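Local structure of helix-turn-helix transcriptional regulator (Pseudomonas aeruginosa, 5XHX) at residues A[29-32]-A[33-37]; A[109-113]-A[114-118]; A[117-120]-A[121-125]; A[134-137]-A[138-141]; A[158-161]-A[162-165]. The protein is a LuxR-family regulator that probably binds DNA to control transcription; this chain is its N-terminal ligand-binding-type domain, without the helix-turn-helix part. All coordinates share one frame; numbering follows the deposited sequence.

The five contacts come in chain order, contacts 2 and 3 overlapping, along the N-terminal domain, whose antiparallel sheet carries helices on its flanks. Contact 1 lies on helix 28-36 and contact 5 on helix 153-173; their centres are 13 Å apart, and Leu-36 packs on Leu-162. Contact 4 is the turn joining strands 127-134 and 140-147, and its Leu-141 reaches Trp-29 of contact 1. Contacts 2 and 3, centres 9 Å apart, share Asn-117 and Thr-118 on helix 114-123. They lie across the chain's centre from contact 5, with centres about 30 and 26 Å from it. Contacts 1, 4 and 5 thus belong to the packing of helices on the sheet, with contact 5 also facing the second subunit.

Contact 1 of 5, residues A[29-32]-A[33-37]; sequences WRIL and AQTLG
In Thr-35 a chi1 of -52° sets OG1 beside its own backbone N and anti to its carbonyl carbon, which turns the hydroxyl back one helical turn onto the carbonyl of Ile-31. The bond from Thr-35 OG1 to Ile-31 O is short, 2.6 Å, and the same oxygen also takes the helical bond from Thr-35 N at 2.8 Å. The two donors arrive from opposite faces of the carbonyl plane. The buried hydroxyl has its partner within its own helix. Further round, Leu-32, with CG trans to its N (chi1 175°), lies side by side with Leu-36; the side chains point the same way and meet at Leu-32 CD1 and Leu-36 CD1, 4.1 Å apart. Ordinary helical bonds continue through Ala-33 N to Trp-29 O and Leu-36 N to Leu-32 O. This helix 28-36 is wedged between layers: Ile-31, Leu-32 and Thr-35 face helix 11-21, whereas Leu-32 and Leu-36 meet Leu-143 of strand 140-147 and Leu-36 also touches helix 153-173.

Contact 2 of 5, residues A[109-113]-A[114-118]; sequences DFETT and EYYNT
Aromatic contacts join Phe-110 to the first turn of the helix. The ring of Tyr-116 turns its edge to the face of Phe-110 in an offset edge-to-face pair, with centroids 5.0 Å apart and planes at 76°; the closest atoms are Phe-110 CE2 and Tyr-116 CD1, at 3.4 Å. Phe-110 CE1 also comes up to the edge of the Tyr-115 ring, near its plane, 4.0 Å from Tyr-115 CD2. A CH-pi contact covers one face of Tyr-116, where Glu-111 CA stands 3.8 Å from the ring centroid. The Glu-111 chain, bent at chi2, crosses the tyrosine obliquely and brings Glu-111 OE1 to 2.7 Å from Tyr-116 OH.

Hydrogen bonds are concentrated on Thr-113. Its chi1 of 65° holds OG1 between the backbone N and the carbonyl carbon, where it accepts from Tyr-116 N at 3.1 Å while donating to Phe-110 O, in the plane of that carbonyl, at 2.9 Å. The hydroxyl thus ties the 3-10 turn to the helix. Asn-117 folds back, and its ND2 donates to Thr-113 O at 3.0 Å, tilted from the carbonyl plane. Beyond the segments, Tyr-115 N bonds to Gln-84 and Glu-114 forms a salt bridge with Arg-76. The arrangement is a threonine N-cap, here starting helix 114-123 directly after a 3-10 segment.

Contact 3 of 5, residues A[117-120]-A[121-125]; sequences NTYF and AHYVV
Tyr-119 and Tyr-123 stack one turn apart. Tyr-119 has CG anti to its N (chi1 -177°), whereas Tyr-123 has CG anti to its carbonyl carbon, beside N (chi1 -77°), and with these settings the rings overlap. They form an offset stack with planes at 29° and centroids 4.6 Å apart. Tyr-123 CD2 stands over one face of Tyr-119, 3.6 Å from Tyr-119 CE1, and Tyr-123 CB adds a CH-pi contact over that ring. Phe-120 likewise has CG anti to its N, and Val-124 CB stands over one face of its ring, 3.9 Å from the centroid, while Val-124 CG1 lies 3.5 Å from Phe-120 CE2. The helix closes on Phe-120 O, which accepts from both Val-124 N (2.8 Å) and Val-125 N (2.9 Å) as Val-125 leaves the helix with positive phi. Tyr-123 OH bonds to Asp-71. Helix 72-81 covers the tyrosine side through Leu-73, Ile-74 and Tyr-77, and Phe-110 of the preceding 3-10 segment meets Phe-120 edge-to-face.

Contact 4 of 5, residues A[134-137]-A[138-141]; sequences PLDG and ERTL
Asp-136 and Arg-139 form a salt bridge in which Asp-136 OD2 takes two bonds, from Arg-139 NE at 2.6 Å and from Arg-139 NH2 at 3.0 Å. The two groups are nearly coplanar, 20° apart. A chi1 of 57° puts Asp-136 CG between backbone N and carbonyl carbon, turning the carboxylate over the next N-H groups. There Asp-136 OD1 accepts from Glu-138 N on the anti side at 2.6 Å, and from Arg-139 N above the carboxylate plane at 3.2 Å. The first makes an Asx turn closing the loop of the beta hairpin between strands 127-134 and 140-147. At the loop's base Leu-135 N donates to Arg-139 O at 2.9 Å, and Pro-134 with Thr-140 makes an antiparallel non-hydrogen-bonded pair. A water bridges Asp-136 O and Arg-139 O. Farther out, Leu-135 CD1 lies over one guanidinium face, 3.8 Å from Arg-139 NH1, and Leu-135 CG packs on Leu-141 CB at 4.0 Å. Both leucines also touch Ile-49 of strand 44-50 and helix 153-173.

Contact 5 of 5, residues A[158-161]-A[162-165]; sequences LFEL and LRPW
Glu-160 and Arg-163 lie side by side along helix 153-173, pointing the same way, in an i to i+3 salt bridge on a helix that is kinked by Pro-164. Arg-163 is stretched out from CG to NE, while the Glu-160 chain is bent at chi2 (-76°), and this bend swings its carboxylate round to the arginine's end. Glu-160 OE1 uses its syn lone pair toward Arg-163 NH1, at 2.8 Å and with an N-H...O angle of 158°. The carboxylate stands at the guanidinium edge, yet the planes are turned 51° apart, and the bridge runs through NH1 alone. Leu-162 holds CG beside its own N, bringing Leu-162 CG to 3.4 Å from Leu-158 O, next to the regular bond from Leu-162 N to that carbonyl. Arg-163 N has only weak bonds to Phe-159 O and Glu-160 O. The second subunit packs here: its His-13 touches Leu-161 and Leu-162 and meets the Trp-165 ring, and its Glu-14 touches Pro-164. Pro-164 has no N-H to give Glu-160 O, which lies 3.7 Å from Pro-164 CD; the same CD comes to 3.3 Å from Leu-161 O.

Contact 1 of 5, residues A[29-32]-A[33-37]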
loop_
_atom_site.group_PDB
_atom_site.type_symbol
_atom_site.label_atom_id
_atom_site.label_comp_id
_atom_site.label_asym_id
_atom_site.label_seq_id
_atom_site.Cartn_x
_atom_site.Cartn_y
_atom_site.Cartn_z
ATOM N N TRP A 29 2.783 4.128 -11.576
ATOM C CA TRP A 29 4.055 4.844 -11.475
ATOM C C TRP A 29 3.867 6.342 -11.661
ATOM O O TRP A 29 4.548 7.144 -11.011
ATOM C CB TRP A 29 5.066 4.297 -12.492
ATOM C CG TRP A 29 5.460 2.901 -12.176
ATOM C CD1 TRP A 29 5.080 1.783 -12.836
ATOM C CD2 TRP A 29 6.273 2.464 -11.073
ATOM N NE1 TRP A 29 5.629 0.676 -12.246
ATOM C CE2 TRP A 29 6.370 1.069 -11.162
ATOM C CE3 TRP A 29 6.961 3.126 -10.048
ATOM C CZ2 TRP A 29 7.100 0.305 -10.244
ATOM C CZ3 TRP A 29 7.693 2.372 -9.142
ATOM C CH2 TRP A 29 7.752 0.979 -9.242
ATOM N N ARG A 30 2.957 6.743 -12.556
ATOM C CA ARG A 30 2.646 8.164 -12.687
ATOM C C ARG A 30 2.134 8.738 -11.371
ATOM O O ARG A 30 2.532 9.839 -10.973
ATOM C CB ARG A 30 1.626 8.402 -13.809
ATOM C CG ARG A 30 1.334 9.903 -14.022
ATOM C CD ARG A 30 0.310 10.196 -15.135
ATOM N NE ARG A 30 -0.945 9.468 -14.961
ATOM C CZ ARG A 30 -1.996 9.914 -14.271
ATOM N NH1 ARG A 30 -1.960 11.100 -13.673
ATOM N NH2 ARG A 30 -3.092 9.167 -14.177
ATOM N N ILE A 31 1.275 7.997 -10.663
ATOM C CA ILE A 31 0.727 8.520 -9.408
ATOM C C ILE A 31 1.802 8.566 -8.326
ATOM O O ILE A 31 1.847 9.501 -7.521
ATOM C CB ILE A 31 -0.493 7.693 -8.954
ATOM C CG1 ILE A 31 -1.586 7.704 -10.033
ATOM C CG2 ILE A 31 -1.044 8.256 -7.612
ATOM C CD1 ILE A 31 -1.982 9.098 -10.461
ATOM N N LEU A 32 2.688 7.569 -8.293
ATOM C CA LEU A 32 3.781 7.596 -7.322
ATOM C C LEU A 32 4.710 8.784 -7.569
ATOM O O LEU A 32 5.048 9.533 -6.642
ATOM C CB LEU A 32 4.545 6.264 -7.370
ATOM C CG LEU A 32 5.800 6.172 -6.482
ATOM C CD1 LEU A 32 5.514 6.609 -5.040
ATOM C CD2 LEU A 32 6.357 4.757 -6.513
ATOM N N ALA A 33 5.117 8.990 -8.825
ATOM C CA ALA A 33 5.982 10.129 -9.138
ATOM C C ALA A 33 5.295 11.456 -8.835
ATOM O O ALA A 33 5.935 12.405 -8.368
ATOM C CB ALA A 33 6.399 10.076 -10.611
ATOM N N GLN A 34 3.998 11.559 -9.127
ATOM C CA GLN A 34 3.282 12.801 -8.820
ATOM C C GLN A 34 3.148 13.007 -7.317
ATOM O O GLN A 34 3.240 14.141 -6.830
ATOM C CB GLN A 34 1.907 12.799 -9.499
ATOM C CG GLN A 34 2.010 12.993 -11.021
ATOM C CD GLN A 34 0.686 12.824 -11.750
ATOM O OE1 GLN A 34 -0.343 12.514 -11.142
ATOM N NE2 GLN A 34 0.709 13.023 -13.069
ATOM N N THR A 35 2.936 11.924 -6.562
ATOM C CA THR A 35 2.908 12.047 -5.103
ATOM C C THR A 35 4.237 12.581 -4.573
ATOM O O THR A 35 4.270 13.531 -3.782
ATOM C CB THR A 35 2.580 10.695 -4.466
ATOM O OG1 THR A 35 1.401 10.162 -5.064
ATOM C CG2 THR A 35 2.334 10.852 -2.960
ATOM N N LEU A 36 5.355 11.989 -5.012
ATOM C CA LEU A 36 6.662 12.483 -4.577
ATOM C C LEU A 36 6.938 13.881 -5.106
ATOM O O LEU A 36 7.634 14.670 -4.450
ATOM C CB LEU A 36 7.765 11.523 -5.031
ATOM C CG LEU A 36 7.656 10.112 -4.441
ATOM C CD1 LEU A 36 8.657 9.164 -5.087
ATOM C CD2 LEU A 36 7.861 10.161 -2.928
ATOM N N GLY A 37 6.411 14.203 -6.285
ATOM C CA GLY A 37 6.557 15.529 -6.849
ATOM C C GLY A 37 5.888 16.631 -6.048
ATOM O O GLY A 37 6.107 17.809 -6.350
#

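Contact 2 of 5, residues A[109-113]-A[114-118]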
loop_
_atom_site.group_PDB
_atom_site.type_symbol
_atom_site.label_atom_id
_atom_site.label_comp_id
_atom_site.label_asym_id
_atom_site.label_seq_id
_atom_site.Cartn_x
_atom_site.Cartn_y
_atom_site.Cartn_z
ATOM N N ASP A 109 34.437 11.054 -16.235
ATOM C CA ASP A 109 34.142 11.137 -17.660
ATOM C C ASP A 109 32.657 10.941 -17.975
ATOM O O ASP A 109 32.316 10.607 -19.119
ATOM C CB ASP A 109 34.981 10.115 -18.436
ATOM C CG ASP A 109 34.557 8.678 -18.170
ATOM O OD1 ASP A 109 34.912 7.795 -18.982
ATOM O OD2 ASP A 109 33.865 8.425 -17.160
ATOM N N PHE A 110 31.774 11.126 -16.987
ATOM C CA PHE A 110 30.339 11.006 -17.238
ATOM C C PHE A 110 29.899 11.965 -18.338
ATOM O O PHE A 110 29.206 11.571 -19.282
ATOM C CB PHE A 110 29.549 11.261 -15.947
ATOM C CG PHE A 110 28.055 11.397 -16.157
ATOM C CD1 PHE A 110 27.322 10.370 -16.744
ATOM C CD2 PHE A 110 27.388 12.547 -15.764
ATOM C CE1 PHE A 110 25.945 10.493 -16.936
ATOM C CE2 PHE A 110 26.020 12.677 -15.946
ATOM C CZ PHE A 110 25.295 11.648 -16.541
ATOM N N GLU A 111 30.326 13.226 -18.249
ATOM C CA GLU A 111 29.874 14.246 -19.183
ATOM C C GLU A 111 30.421 14.046 -20.594
ATOM O O GLU A 111 29.983 14.741 -21.516
ATOM C CB GLU A 111 30.267 15.621 -18.654
ATOM C CG GLU A 111 29.872 15.836 -17.203
ATOM C CD GLU A 111 29.038 17.085 -16.998
ATOM O OE1 GLU A 111 28.818 17.831 -17.978
ATOM O OE2 GLU A 111 28.597 17.317 -15.851
ATOM N N THR A 112 31.347 13.116 -20.795
ATOM C CA THR A 112 31.879 12.852 -22.123
ATOM C C THR A 112 31.224 11.653 -22.798
ATOM O O THR A 112 31.576 11.334 -23.936
ATOM C CB THR A 112 33.396 12.647 -22.055
ATOM O OG1 THR A 112 33.687 11.334 -21.555
ATOM C CG2 THR A 112 34.025 13.692 -21.136
ATOM N N THR A 113 30.284 10.983 -22.136
ATOM C CA THR A 113 29.660 9.799 -22.715
ATOM C C THR A 113 28.584 10.202 -23.717
ATOM O O THR A 113 27.995 11.284 -23.630
ATOM C CB THR A 113 29.038 8.911 -21.630
ATOM O OG1 THR A 113 27.955 9.610 -21.002
ATOM C CG2 THR A 113 30.077 8.527 -20.573
ATOM N N GLU A 114 28.336 9.320 -24.685
ATOM C CA GLU A 114 27.204 9.538 -25.579
ATOM C C GLU A 114 25.896 9.595 -24.797
ATOM O O GLU A 114 25.021 10.419 -25.093
ATOM C CB GLU A 114 27.143 8.446 -26.641
ATOM C CG GLU A 114 26.053 8.666 -27.678
ATOM C CD GLU A 114 26.109 7.635 -28.789
ATOM O OE1 GLU A 114 26.922 6.696 -28.670
ATOM O OE2 GLU A 114 25.358 7.765 -29.780
ATOM N N TYR A 115 25.751 8.724 -23.789
ATOM C CA TYR A 115 24.550 8.719 -22.956
ATOM C C TYR A 115 24.238 10.121 -22.417
ATOM O O TYR A 115 23.097 10.590 -22.482
ATOM C CB TYR A 115 24.718 7.699 -21.810
ATOM C CG TYR A 115 23.608 7.792 -20.794
ATOM C CD1 TYR A 115 22.373 7.224 -21.058
ATOM C CD2 TYR A 115 23.778 8.495 -19.599
ATOM C CE1 TYR A 115 21.335 7.329 -20.169
ATOM C CE2 TYR A 115 22.727 8.602 -18.675
ATOM C CZ TYR A 115 21.508 7.997 -18.985
ATOM O OH TYR A 115 20.422 8.069 -18.154
ATOM N N TYR A 116 25.255 10.819 -21.919
ATOM C CA TYR A 116 25.046 12.153 -21.358
ATOM C C TYR A 116 24.475 13.124 -22.392
ATOM O O TYR A 116 23.549 13.895 -22.097
ATOM C CB TYR A 116 26.371 12.684 -20.807
ATOM C CG TYR A 116 26.307 14.069 -20.190
ATOM C CD1 TYR A 116 25.814 14.252 -18.909
ATOM C CD2 TYR A 116 26.766 15.189 -20.882
ATOM C CE1 TYR A 116 25.763 15.513 -18.327
ATOM C CE2 TYR A 116 26.721 16.457 -20.309
ATOM C CZ TYR A 116 26.217 16.610 -19.031
ATOM O OH TYR A 116 26.162 17.855 -18.447
ATOM N N ASN A 117 25.009 13.102 -23.611
ATOM C CA ASN A 117 24.661 14.111 -24.602
ATOM C C ASN A 117 23.429 13.760 -25.410
ATOM O O ASN A 117 22.891 14.628 -26.106
ATOM C CB ASN A 117 25.835 14.339 -25.550
ATOM C CG ASN A 117 26.990 14.984 -24.855
ATOM O OD1 ASN A 117 26.983 16.195 -24.622
ATOM N ND2 ASN A 117 27.989 14.185 -24.492
ATOM N N THR A 118 22.961 12.524 -25.323
ATOM C CA THR A 118 21.800 12.132 -26.102
ATOM C C THR A 118 20.619 11.862 -25.173
ATOM O O THR A 118 19.732 12.711 -25.024
ATOM C CB THR A 118 22.156 10.924 -26.978
ATOM O OG1 THR A 118 22.597 9.838 -26.152
ATOM C CG2 THR A 118 23.301 11.296 -27.933
#

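Contact 3 of 5, residues A[117-120]-A[121-125]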
loop_
_atom_site.group_PDB
_atom_site.type_symbol
_atom_site.label_atom_id
_atom_site.label_comp_id
_atom_site.label_asym_id
_atom_site.label_seq_id
_atom_site.Cartn_x
_atom_site.Cartn_y
_atom_site.Cartn_z
ATOM N N ASN A 117 25.009 13.102 -23.611
ATOM C CA ASN A 117 24.661 14.111 -24.602
ATOM C C ASN A 117 23.429 13.760 -25.410
ATOM O O ASN A 117 22.891 14.628 -26.106
ATOM C CB ASN A 117 25.835 14.339 -25.550
ATOM C CG ASN A 117 26.990 14.984 -24.855
ATOM O OD1 ASN A 117 26.983 16.195 -24.622
ATOM N ND2 ASN A 117 27.989 14.185 -24.492
ATOM N N THR A 118 22.961 12.524 -25.323
ATOM C CA THR A 118 21.800 12.132 -26.102
ATOM C C THR A 118 20.619 11.862 -25.173
ATOM O O THR A 118 19.732 12.711 -25.024
ATOM C CB THR A 118 22.156 10.924 -26.978
ATOM O OG1 THR A 118 22.597 9.838 -26.152
ATOM C CG2 THR A 118 23.301 11.296 -27.933
ATOM N N TYR A 119 20.630 10.710 -24.501
ATOM C CA TYR A 119 19.476 10.303 -23.705
ATOM C C TYR A 119 19.299 11.200 -22.476
ATOM O O TYR A 119 18.208 11.729 -22.238
ATOM C CB TYR A 119 19.630 8.832 -23.305
ATOM C CG TYR A 119 18.457 8.290 -22.540
ATOM C CD1 TYR A 119 17.468 7.540 -23.175
ATOM C CD2 TYR A 119 18.324 8.546 -21.182
ATOM C CE1 TYR A 119 16.379 7.048 -22.458
ATOM C CE2 TYR A 119 17.244 8.078 -20.467
ATOM C CZ TYR A 119 16.273 7.330 -21.105
ATOM O OH TYR A 119 15.199 6.864 -20.368
ATOM N N PHE A 120 20.369 11.381 -21.690
ATOM C CA PHE A 120 20.293 12.149 -20.444
ATOM C C PHE A 120 19.804 13.571 -20.689
ATOM O O PHE A 120 18.844 14.033 -20.052
ATOM C CB PHE A 120 21.666 12.186 -19.771
ATOM C CG PHE A 120 21.651 12.816 -18.400
ATOM C CD1 PHE A 120 21.891 14.174 -18.238
ATOM C CD2 PHE A 120 21.403 12.041 -17.273
ATOM C CE1 PHE A 120 21.874 14.750 -16.980
ATOM C CE2 PHE A 120 21.383 12.608 -16.008
ATOM C CZ PHE A 120 21.619 13.962 -15.859
ATOM N N ALA A 121 20.480 14.292 -21.590
ATOM C CA ALA A 121 20.113 15.674 -21.874
ATOM C C ALA A 121 18.645 15.796 -22.249
ATOM O O ALA A 121 17.990 16.779 -21.881
ATOM C CB ALA A 121 21.002 16.235 -22.987
ATOM N N HIS A 122 18.090 14.794 -22.927
ATOM C CA HIS A 122 16.690 14.891 -23.311
ATOM C C HIS A 122 15.738 14.453 -22.199
ATOM O O HIS A 122 14.784 15.172 -21.879
ATOM C CB HIS A 122 16.432 14.066 -24.575
ATOM C CG HIS A 122 15.034 14.192 -25.089
ATOM N ND1 HIS A 122 14.001 13.394 -24.644
ATOM C CD2 HIS A 122 14.489 15.044 -25.989
ATOM C CE1 HIS A 122 12.884 13.738 -25.259
ATOM N NE2 HIS A 122 13.155 14.733 -26.086
ATOM N N TYR A 123 15.978 13.285 -21.595
ATOM C CA TYR A 123 14.992 12.679 -20.704
ATOM C C TYR A 123 15.150 13.063 -19.239
ATOM O O TYR A 123 14.191 12.912 -18.474
ATOM C CB TYR A 123 15.034 11.150 -20.832
ATOM C CG TYR A 123 14.350 10.682 -22.094
ATOM C CD1 TYR A 123 12.956 10.623 -22.168
ATOM C CD2 TYR A 123 15.083 10.333 -23.220
ATOM C CE1 TYR A 123 12.315 10.211 -23.326
ATOM C CE2 TYR A 123 14.449 9.917 -24.390
ATOM C CZ TYR A 123 13.066 9.860 -24.434
ATOM O OH TYR A 123 12.425 9.453 -25.589
ATOM N N VAL A 124 16.323 13.544 -18.829
ATOM C CA VAL A 124 16.625 13.849 -17.434
ATOM C C VAL A 124 16.937 15.331 -17.247
ATOM O O VAL A 124 16.434 15.974 -16.317
ATOM C CB VAL A 124 17.787 12.973 -16.913
ATOM C CG1 VAL A 124 18.023 13.233 -15.438
ATOM C CG2 VAL A 124 17.480 11.498 -17.160
ATOM N N VAL A 125 17.773 15.889 -18.129
ATOM C CA VAL A 125 18.046 17.315 -18.292
ATOM C C VAL A 125 19.093 17.794 -17.292
ATOM O O VAL A 125 20.204 18.150 -17.693
ATOM C CB VAL A 125 16.765 18.173 -18.216
ATOM C CG1 VAL A 125 17.092 19.636 -18.527
ATOM C CG2 VAL A 125 15.716 17.649 -19.186
#

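Contact 4 of 5, residues A[134-137]-A[138-141]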
loop_
_atom_site.group_PDB
_atom_site.type_symbol
_atom_site.label_atom_id
_atom_site.label_comp_id
_atom_site.label_asym_id
_atom_site.label_seq_id
_atom_site.Cartn_x
_atom_site.Cartn_y
_atom_site.Cartn_z
ATOM N N PRO A 134 16.300 -4.018 -4.849
ATOM C CA PRO A 134 16.693 -5.356 -5.315
ATOM C C PRO A 134 15.491 -6.291 -5.332
ATOM O O PRO A 134 14.696 -6.327 -4.388
ATOM C CB PRO A 134 17.742 -5.799 -4.285
ATOM C CG PRO A 134 18.302 -4.523 -3.728
ATOM C CD PRO A 134 17.169 -3.523 -3.760
ATOM N N LEU A 135 15.333 -7.014 -6.438
ATOM C CA LEU A 135 14.255 -7.989 -6.561
ATOM C C LEU A 135 14.728 -9.403 -6.316
ATOM O O LEU A 135 13.962 -10.234 -5.813
ATOM C CB LEU A 135 13.614 -7.924 -7.947
ATOM C CG LEU A 135 12.855 -6.643 -8.233
ATOM C CD1 LEU A 135 12.088 -6.746 -9.551
ATOM C CD2 LEU A 135 11.931 -6.326 -7.058
ATOM N N ASP A 136 15.973 -9.683 -6.666
ATOM C CA ASP A 136 16.587 -10.966 -6.386
ATOM C C ASP A 136 18.089 -10.762 -6.540
ATOM O O ASP A 136 18.580 -9.630 -6.454
ATOM C CB ASP A 136 16.014 -12.057 -7.306
ATOM C CG ASP A 136 16.190 -11.726 -8.774
ATOM O OD1 ASP A 136 17.346 -11.725 -9.237
ATOM O OD2 ASP A 136 15.182 -11.463 -9.464
ATOM N N GLY A 137 18.817 -11.851 -6.789
ATOM C CA GLY A 137 20.255 -11.737 -6.925
ATOM C C GLY A 137 20.702 -10.983 -8.161
ATOM O O GLY A 137 21.858 -10.545 -8.218
ATOM N N GLU A 138 19.825 -10.819 -9.150
ATOM C CA GLU A 138 20.239 -10.167 -10.390
ATOM C C GLU A 138 19.455 -8.909 -10.738
ATOM O O GLU A 138 20.011 -8.021 -11.388
ATOM C CB GLU A 138 20.134 -11.140 -11.576
ATOM C CG GLU A 138 20.683 -10.560 -12.895
ATOM C CD GLU A 138 20.057 -11.198 -14.119
ATOM O OE1 GLU A 138 20.101 -10.586 -15.215
ATOM O OE2 GLU A 138 19.508 -12.315 -13.984
ATOM N N ARG A 139 18.194 -8.805 -10.347
ATOM C CA ARG A 139 17.342 -7.735 -10.837
ATOM C C ARG A 139 17.201 -6.636 -9.789
ATOM O O ARG A 139 17.239 -6.896 -8.582
ATOM C CB ARG A 139 15.978 -8.291 -11.239
ATOM C CG ARG A 139 16.059 -9.252 -12.434
ATOM C CD ARG A 139 14.680 -9.763 -12.793
ATOM N NE ARG A 139 14.087 -10.392 -11.626
ATOM C CZ ARG A 139 12.799 -10.321 -11.306
ATOM N NH1 ARG A 139 11.953 -9.636 -12.070
ATOM N NH2 ARG A 139 12.369 -10.922 -10.206
ATOM N N THR A 140 17.078 -5.395 -10.267
ATOM C CA THR A 140 16.909 -4.225 -9.409
ATOM C C THR A 140 15.780 -3.378 -9.974
ATOM O O THR A 140 15.883 -2.874 -11.100
ATOM C CB THR A 140 18.187 -3.386 -9.319
ATOM O OG1 THR A 140 19.303 -4.225 -9.007
ATOM C CG2 THR A 140 18.053 -2.312 -8.220
ATOM N N LEU A 141 14.706 -3.226 -9.201
ATOM C CA LEU A 141 13.618 -2.331 -9.582
ATOM C C LEU A 141 13.980 -0.896 -9.212
ATOM O O LEU A 141 14.362 -0.614 -8.073
ATOM C CB LEU A 141 12.314 -2.752 -8.902
ATOM C CG LEU A 141 11.108 -1.814 -9.003
ATOM C CD1 LEU A 141 10.648 -1.671 -10.459
ATOM C CD2 LEU A 141 9.949 -2.342 -8.161
HETATM O O HOH W 1 19.490 -7.454 -7.297
#

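Contact 5 of 5, residues A[158-161]-A[162-165]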
loop_
_atom_site.group_PDB
_atom_site.type_symbol
_atom_site.label_atom_id
_atom_site.label_comp_id
_atom_site.label_asym_id
_atom_site.label_seq_id
_atom_site.Cartn_x
_atom_site.Cartn_y
_atom_site.Cartn_z
ATOM N N LEU A 158 13.935 14.662 2.451
ATOM C CA LEU A 158 12.552 14.212 2.293
ATOM C C LEU A 158 12.470 12.829 1.655
ATOM O O LEU A 158 11.720 11.955 2.118
ATOM C CB LEU A 158 11.772 15.219 1.442
ATOM C CG LEU A 158 10.845 16.160 2.200
ATOM C CD1 LEU A 158 9.625 15.366 2.668
ATOM C CD2 LEU A 158 11.570 16.784 3.382
ATOM N N PHE A 159 13.191 12.634 0.544
ATOM C CA PHE A 159 13.189 11.329 -0.117
ATOM C C PHE A 159 13.575 10.213 0.853
ATOM O O PHE A 159 13.010 9.114 0.802
ATOM C CB PHE A 159 14.144 11.355 -1.310
ATOM C CG PHE A 159 13.649 12.158 -2.479
ATOM C CD1 PHE A 159 12.321 12.085 -2.884
ATOM C CD2 PHE A 159 14.521 12.982 -3.186
ATOM C CE1 PHE A 159 11.864 12.829 -3.990
ATOM C CE2 PHE A 159 14.079 13.723 -4.284
ATOM C CZ PHE A 159 12.745 13.641 -4.688
ATOM N N GLU A 160 14.531 10.478 1.749
ATOM C CA GLU A 160 14.912 9.477 2.747
ATOM C C GLU A 160 13.824 9.290 3.798
ATOM O O GLU A 160 13.624 8.176 4.294
ATOM C CB GLU A 160 16.228 9.882 3.437
ATOM C CG GLU A 160 17.502 9.757 2.568
ATOM C CD GLU A 160 17.976 8.315 2.393
ATOM O OE1 GLU A 160 17.318 7.374 2.902
ATOM O OE2 GLU A 160 19.021 8.124 1.748
ATOM N N LEU A 161 13.122 10.365 4.161
ATOM C CA LEU A 161 12.060 10.244 5.159
ATOM C C LEU A 161 10.941 9.337 4.665
ATOM O O LEU A 161 10.411 8.518 5.427
ATOM C CB LEU A 161 11.503 11.631 5.499
ATOM C CG LEU A 161 10.557 11.659 6.707
ATOM C CD1 LEU A 161 11.340 11.427 7.989
ATOM C CD2 LEU A 161 9.813 12.992 6.775
ATOM N N LEU A 162 10.570 9.481 3.390
ATOM C CA LEU A 162 9.461 8.746 2.801
ATOM C C LEU A 162 9.875 7.366 2.317
ATOM O O LEU A 162 9.007 6.513 2.090
ATOM C CB LEU A 162 8.883 9.531 1.625
ATOM C CG LEU A 162 8.489 10.988 1.860
ATOM C CD1 LEU A 162 7.787 11.582 0.633
ATOM C CD2 LEU A 162 7.618 11.094 3.087
ATOM N N ARG A 163 11.178 7.151 2.161
ATOM C CA ARG A 163 11.712 5.913 1.601
ATOM C C ARG A 163 11.122 4.632 2.188
ATOM O O ARG A 163 10.844 3.714 1.403
ATOM C CB ARG A 163 13.238 5.941 1.767
ATOM C CG ARG A 163 13.990 4.686 1.324
ATOM C CD ARG A 163 15.459 4.964 1.562
ATOM N NE ARG A 163 16.273 3.774 1.485
ATOM C CZ ARG A 163 17.558 3.721 1.828
ATOM N NH1 ARG A 163 18.184 4.808 2.262
ATOM N NH2 ARG A 163 18.220 2.568 1.735
ATOM N N PRO A 164 10.904 4.493 3.512
ATOM C CA PRO A 164 10.355 3.221 4.023
ATOM C C PRO A 164 9.115 2.735 3.287
ATOM O O PRO A 164 9.037 1.551 2.929
ATOM C CB PRO A 164 10.053 3.542 5.495
ATOM C CG PRO A 164 11.017 4.594 5.849
ATOM C CD PRO A 164 11.206 5.433 4.612
ATOM N N TRP A 165 8.149 3.610 3.027
ATOM C CA TRP A 165 6.958 3.139 2.344
ATOM C C TRP A 165 7.049 3.269 0.831
ATOM O O TRP A 165 6.334 2.549 0.128
ATOM C CB TRP A 165 5.696 3.850 2.864
ATOM C CG TRP A 165 5.665 5.348 2.761
ATOM C CD1 TRP A 165 5.951 6.235 3.754
ATOM C CD2 TRP A 165 5.293 6.129 1.620
ATOM N NE1 TRP A 165 5.803 7.526 3.295
ATOM C CE2 TRP A 165 5.383 7.488 1.994
ATOM C CE3 TRP A 165 4.875 5.812 0.323
ATOM C CZ2 TRP A 165 5.095 8.531 1.110
ATOM C CZ3 TRP A 165 4.592 6.844 -0.555
ATOM C CH2 TRP A 165 4.705 8.189 -0.156
#